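PDB 6UF3: polyisoprenyl-teichoic acid--peptidoglycan teichoic acid transferase TagV from Bacillus subtilis, which belongs to the LytR-CpsA-Psr family of bacterial cell-envelope proteins and has an alpha/beta fold built around a mixed beta-sheet. Local coordinates for residues G107-D112 against I172-S177; I167-I172 against K217-L222. One frame throughout, in Å; residues are numbered along the deposited sequence.

Contact 1. Residues G107-D112 against I172-S177; sequences GGIDVD and IDRMSS
Gly107 and Gly108 lead into the strand beside the guanidinium of Arg174. Gly107 ends helix 96-105 in a Schellman motif, with positive phi. Its carbonyl O is taken by His137. Gly108 makes the direct polar contact. Gly108 O lies 2.5 Å from Arg174 NH1, near the guanidinium plane. That is unusually short, and the N-H...O angle is only 125°, so the bond counts as weak and its exact geometry is doubtful. Arg174 reaches this point from the last turns of helix 158-177. Its CG is anti to the backbone N (chi1 170°), and bends at chi2 and chi3 carry the head across to the glycine. The strand begins at Ile109 and pairs antiparallel with strand 134-138. Arg174 meets the start of this two-stranded ribbon, within the LytR-CpsA-Psr family region. Ile109 places CD1 over one face of the Arg174 guanidinium, 4.3 Å from Arg174 NH1. Asp110 comes near the edge, with OD2 4.3 Å from Arg174 NH1, too far for a salt bridge. A water fills in. It accepts from Asp110 N, donates to Asp110 OD2 at 2.6 Å, and takes a weak bond from Arg174 NH1. Asp110 OD1 turns to His137 instead.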
loop_
_atom_site.group_PDB
_atom_site.type_symbol
_atom_site.label_atom_id
_atom_site.label_comp_id
_atom_site.label_asym_id
_atom_site.label_seq_id
_atom_site.Cartn_x
_atom_site.Cartn_y
_atom_site.Cartn_z
ATOM N N GLY A 107 15.092 11.039 4.709
ATOM C CA GLY A 107 16.272 10.713 5.488
ATOM C C GLY A 107 16.322 9.302 6.026
ATOM O O GLY A 107 16.929 9.068 7.079
ATOM N N GLY A 108 15.713 8.345 5.327
ATOM C CA GLY A 108 15.678 6.969 5.779
ATOM C C GLY A 108 14.479 6.687 6.665
ATOM O O GLY A 108 13.732 7.581 7.073
ATOM N N ILE A 109 14.303 5.403 6.993
ATOM C CA ILE A 109 13.121 4.953 7.713
ATOM C C ILE A 109 13.515 3.930 8.774
ATOM O O ILE A 109 14.441 3.140 8.591
ATOM C CB ILE A 109 12.082 4.386 6.710
ATOM C CG1 ILE A 109 10.671 4.651 7.197
ATOM C CG2 ILE A 109 12.341 2.909 6.375
ATOM C CD1 ILE A 109 10.355 6.111 7.370
ATOM N N ASP A 110 12.806 3.942 9.898
ATOM C CA ASP A 110 13.108 3.035 10.997
ATOM C C ASP A 110 12.146 1.854 10.978
ATOM O O ASP A 110 10.928 2.043 10.944
ATOM C CB ASP A 110 13.031 3.779 12.326
ATOM C CG ASP A 110 14.058 4.893 12.406
ATOM O OD1 ASP A 110 15.228 4.591 12.700
ATOM O OD2 ASP A 110 13.707 6.057 12.113
ATOM N N VAL A 111 12.696 0.637 10.978
ATOM C CA VAL A 111 11.879 -0.573 10.997
ATOM C C VAL A 111 12.464 -1.572 11.986
ATOM O O VAL A 111 13.661 -1.579 12.277
ATOM C CB VAL A 111 11.740 -1.247 9.609
ATOM C CG1 VAL A 111 10.996 -0.345 8.616
ATOM C CG2 VAL A 111 13.104 -1.659 9.070
ATOM N N ASP A 112 11.592 -2.442 12.487
ATOM C CA ASP A 112 11.977 -3.529 13.384
ATOM C C ASP A 112 12.149 -4.792 12.542
ATOM O O ASP A 112 11.170 -5.455 12.191
ATOM C CB ASP A 112 10.936 -3.715 14.481
ATOM C CG ASP A 112 11.453 -4.544 15.641
ATOM O OD1 ASP A 112 12.627 -4.972 15.598
ATOM O OD2 ASP A 112 10.684 -4.764 16.601
ATOM N N ILE A 172 4.093 6.899 8.177
ATOM C CA ILE A 172 3.025 7.569 8.915
ATOM C C ILE A 172 3.549 8.117 10.234
ATOM O O ILE A 172 3.219 9.238 10.634
ATOM C CB ILE A 172 1.844 6.602 9.137
ATOM C CG1 ILE A 172 1.151 6.300 7.808
ATOM C CG2 ILE A 172 0.857 7.180 10.151
ATOM C CD1 ILE A 172 0.169 5.147 7.854
ATOM N N ASP A 173 4.361 7.329 10.940
ATOM C CA ASP A 173 4.896 7.780 12.221
ATOM C C ASP A 173 5.818 8.970 12.034
ATOM O O ASP A 173 5.787 9.923 12.827
ATOM C CB ASP A 173 5.628 6.633 12.921
ATOM C CG ASP A 173 4.669 5.607 13.487
ATOM O OD1 ASP A 173 3.524 6.007 13.752
ATOM O OD2 ASP A 173 5.045 4.427 13.650
ATOM N N ARG A 174 6.638 8.939 10.982
ATOM C CA ARG A 174 7.526 10.065 10.720
ATOM C C ARG A 174 6.729 11.333 10.454
ATOM O O ARG A 174 6.998 12.382 11.050
ATOM C CB ARG A 174 8.445 9.755 9.544
ATOM C CG ARG A 174 9.196 10.976 9.093
ATOM C CD ARG A 174 10.330 11.251 10.058
ATOM N NE ARG A 174 11.296 10.165 9.993
ATOM C CZ ARG A 174 12.180 10.031 9.012
ATOM N NH1 ARG A 174 13.025 9.011 9.008
ATOM N NH2 ARG A 174 12.219 10.927 8.036
ATOM N N MET A 175 5.733 11.256 9.572
ATOM C CA MET A 175 4.937 12.448 9.302
ATOM C C MET A 175 4.162 12.892 10.539
ATOM O O MET A 175 4.056 14.094 10.801
ATOM C CB MET A 175 3.997 12.217 8.111
ATOM C CG MET A 175 2.598 11.709 8.469
ATOM S SD MET A 175 1.368 11.895 7.151
ATOM C CE MET A 175 -0.138 11.953 8.110
ATOM N N SER A 176 3.654 11.952 11.337
ATOM C CA SER A 176 2.840 12.334 12.483
ATOM C C SER A 176 3.671 12.991 13.566
ATOM O O SER A 176 3.153 13.827 14.310
ATOM C CB SER A 176 2.117 11.116 13.057
ATOM O OG SER A 176 1.193 10.592 12.123
ATOM N N SER A 177 4.944 12.628 13.675
ATOM C CA SER A 177 5.771 13.165 14.744
ATOM C C SER A 177 6.473 14.462 14.364
ATOM O O SER A 177 7.006 15.138 15.250
ATOM C CB SER A 177 6.804 12.125 15.188
ATOM O OG SER A 177 7.690 11.802 14.137
HETATM O O HOH W 1 11.531 6.426 10.671
#

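Contact 2. Residues I167-I172 against K217-L222; sequences ILNALI and KKIDTL
Ile219 reaches across to helix 158-177 with its CD1 methyl, which meets two side chains one turn apart. CD1 of Ile172 comes to 3.8 Å from CD1 of Ile219, so the two isoleucines touch tip to tip. On Ile219, CG1 is anti to the carbonyl carbon (chi1 -60°), and the nearly extended chi2 of 167° carries CD1 out to the helix. Asn169 runs obliquely to Ile219. Asn169 OD1 lies 3.6 Å from Ile219 CD1, a van der Waals contact between an amide oxygen and a methyl. This is the close-packed part. Met42 of strand 39-44 touches Asn169, Ile172 and Ile219, and Phe214 also packs on Ile219. The helix thus lies against the edge region of the mixed sheet, where strand 220-222 runs parallel to strand 39-44.

The other part is looser and wetter. Thr221 is exposed and does not touch the helix directly. A water spans the interval. It lies 2.7 Å from Thr221 OG1 and accepts a weak bond from Asn169 ND2 at 3.4 Å. The two ends of the Asn169 amide therefore do different work: oxygen against a methyl, nitrogen toward water. No direct hydrogen bond crosses between 167-172 and 217-222. Their direct contact depends on van der Waals packing around one methyl group, and the polar link through water is probably a minor addition.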
loop_
_atom_site.group_PDB
_atom_site.type_symbol
_atom_site.label_atom_id
_atom_site.label_comp_id
_atom_site.label_asym_id
_atom_site.label_seq_id
_atom_site.Cartn_x
_atom_site.Cartn_y
_atom_site.Cartn_z
ATOM N N ILE A 167 6.800 -0.559 6.456
ATOM C CA ILE A 167 7.356 0.647 5.841
ATOM C C ILE A 167 6.332 1.777 5.865
ATOM O O ILE A 167 6.646 2.921 6.217
ATOM C CB ILE A 167 7.826 0.338 4.407
ATOM C CG1 ILE A 167 9.085 -0.526 4.450
ATOM C CG2 ILE A 167 8.066 1.622 3.594
ATOM C CD1 ILE A 167 9.291 -1.342 3.186
ATOM N N LEU A 168 5.088 1.474 5.466
ATOM C CA LEU A 168 4.073 2.525 5.441
ATOM C C LEU A 168 3.781 3.050 6.845
ATOM O O LEU A 168 3.592 4.255 7.037
ATOM C CB LEU A 168 2.791 2.015 4.785
ATOM C CG LEU A 168 1.641 3.008 4.611
ATOM C CD1 LEU A 168 2.067 4.237 3.828
ATOM C CD2 LEU A 168 0.480 2.278 3.894
ATOM N N ASN A 169 3.741 2.158 7.838
ATOM C CA ASN A 169 3.560 2.594 9.220
ATOM C C ASN A 169 4.690 3.515 9.647
ATOM O O ASN A 169 4.459 4.512 10.346
ATOM C CB ASN A 169 3.496 1.389 10.165
ATOM C CG ASN A 169 2.156 0.658 10.106
ATOM O OD1 ASN A 169 1.158 1.203 9.646
ATOM N ND2 ASN A 169 2.140 -0.578 10.577
ATOM N N ALA A 170 5.924 3.195 9.244
ATOM C CA ALA A 170 7.053 4.040 9.629
ATOM C C ALA A 170 6.953 5.422 8.995
ATOM O O ALA A 170 7.273 6.436 9.633
ATOM C CB ALA A 170 8.365 3.356 9.243
ATOM N N LEU A 171 6.508 5.481 7.739
ATOM C CA LEU A 171 6.287 6.778 7.098
ATOM C C LEU A 171 5.193 7.569 7.811
ATOM O O LEU A 171 5.320 8.783 8.012
ATOM C CB LEU A 171 5.930 6.573 5.619
ATOM C CG LEU A 171 7.110 6.125 4.748
ATOM C CD1 LEU A 171 6.658 5.599 3.384
ATOM C CD2 LEU A 171 8.136 7.251 4.583
ATOM N N ILE A 172 4.093 6.899 8.177
ATOM C CA ILE A 172 3.025 7.569 8.915
ATOM C C ILE A 172 3.549 8.117 10.234
ATOM O O ILE A 172 3.219 9.238 10.634
ATOM C CB ILE A 172 1.844 6.602 9.137
ATOM C CG1 ILE A 172 1.151 6.300 7.808
ATOM C CG2 ILE A 172 0.857 7.180 10.151
ATOM C CD1 ILE A 172 0.169 5.147 7.854
ATOM N N LYS A 217 0.585 2.642 15.887
ATOM C CA LYS A 217 -0.040 1.641 16.748
ATOM C C LYS A 217 -1.553 1.827 16.802
ATOM O O LYS A 217 -2.291 0.852 16.981
ATOM C CB LYS A 217 0.554 1.692 18.157
ATOM C CG LYS A 217 -0.046 0.662 19.123
ATOM C CD LYS A 217 0.737 0.565 20.416
ATOM C CE LYS A 217 -0.030 -0.238 21.467
ATOM N NZ LYS A 217 -0.760 -1.382 20.836
ATOM N N LYS A 218 -2.035 3.057 16.618
ATOM C CA LYS A 218 -3.463 3.321 16.722
ATOM C C LYS A 218 -4.243 2.913 15.485
ATOM O O LYS A 218 -5.478 2.894 15.536
ATOM C CB LYS A 218 -3.705 4.801 17.013
ATOM C CG LYS A 218 -3.314 5.182 18.445
ATOM C CD LYS A 218 -3.369 6.676 18.657
ATOM C CE LYS A 218 -2.989 7.036 20.089
ATOM N NZ LYS A 218 -2.932 8.512 20.233
ATOM N N ILE A 219 -3.560 2.591 14.389
ATOM C CA ILE A 219 -4.248 2.175 13.171
ATOM C C ILE A 219 -4.917 0.831 13.408
ATOM O O ILE A 219 -4.319 -0.087 13.985
ATOM C CB ILE A 219 -3.267 2.092 11.993
ATOM C CG1 ILE A 219 -2.634 3.454 11.738
ATOM C CG2 ILE A 219 -3.998 1.587 10.735
ATOM C CD1 ILE A 219 -1.425 3.415 10.793
ATOM N N ASP A 220 -6.168 0.710 12.969
ATOM C CA ASP A 220 -6.883 -0.561 13.040
ATOM C C ASP A 220 -6.505 -1.361 11.805
ATOM O O ASP A 220 -6.891 -1.002 10.687
ATOM C CB ASP A 220 -8.389 -0.321 13.116
ATOM C CG ASP A 220 -9.189 -1.613 13.249
ATOM O OD1 ASP A 220 -8.589 -2.666 13.577
ATOM O OD2 ASP A 220 -10.422 -1.569 13.016
ATOM N N THR A 221 -5.704 -2.408 11.970
ATOM C CA THR A 221 -5.220 -3.140 10.802
ATOM C C THR A 221 -6.119 -4.346 10.566
ATOM O O THR A 221 -6.224 -5.230 11.421
ATOM C CB THR A 221 -3.755 -3.561 10.947
ATOM O OG1 THR A 221 -2.945 -2.392 11.142
ATOM C CG2 THR A 221 -3.283 -4.250 9.670
ATOM N N LEU A 222 -6.762 -4.364 9.400
ATOM C CA LEU A 222 -7.655 -5.435 8.988
ATOM C C LEU A 222 -6.903 -6.394 8.080
ATOM O O LEU A 222 -5.795 -6.114 7.625
ATOM C CB LEU A 222 -8.884 -4.878 8.266
ATOM C CG LEU A 222 -9.610 -3.723 8.966
ATOM C CD1 LEU A 222 -10.859 -3.348 8.198
ATOM C CD2 LEU A 222 -9.965 -4.064 10.401
HETATM O O HOH W 2 -0.792 -1.951 9.657
#

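Overall arrangement
Both contacts use helix 158-177, and their centres are 10 Å apart. Contact 1 takes its last turns and contact 2 the turns just before, with Ile172 common to both segments. Along the chain the order is 107-112, 167-172, 172-177, 217-222, so the contacts interleave. Contact 1 joins the helix to the ribbon of strands 109-113 and 134-138. Contact 2 joins it to Ile219, in the segment that carries strand 220-222, an outermost strand of the mixed sheet. The contacts also touch: Ile109 CG1 lies 3.3 Å from Ala170 CB. The helix thus lies between the small ribbon and the main sheet, touching both.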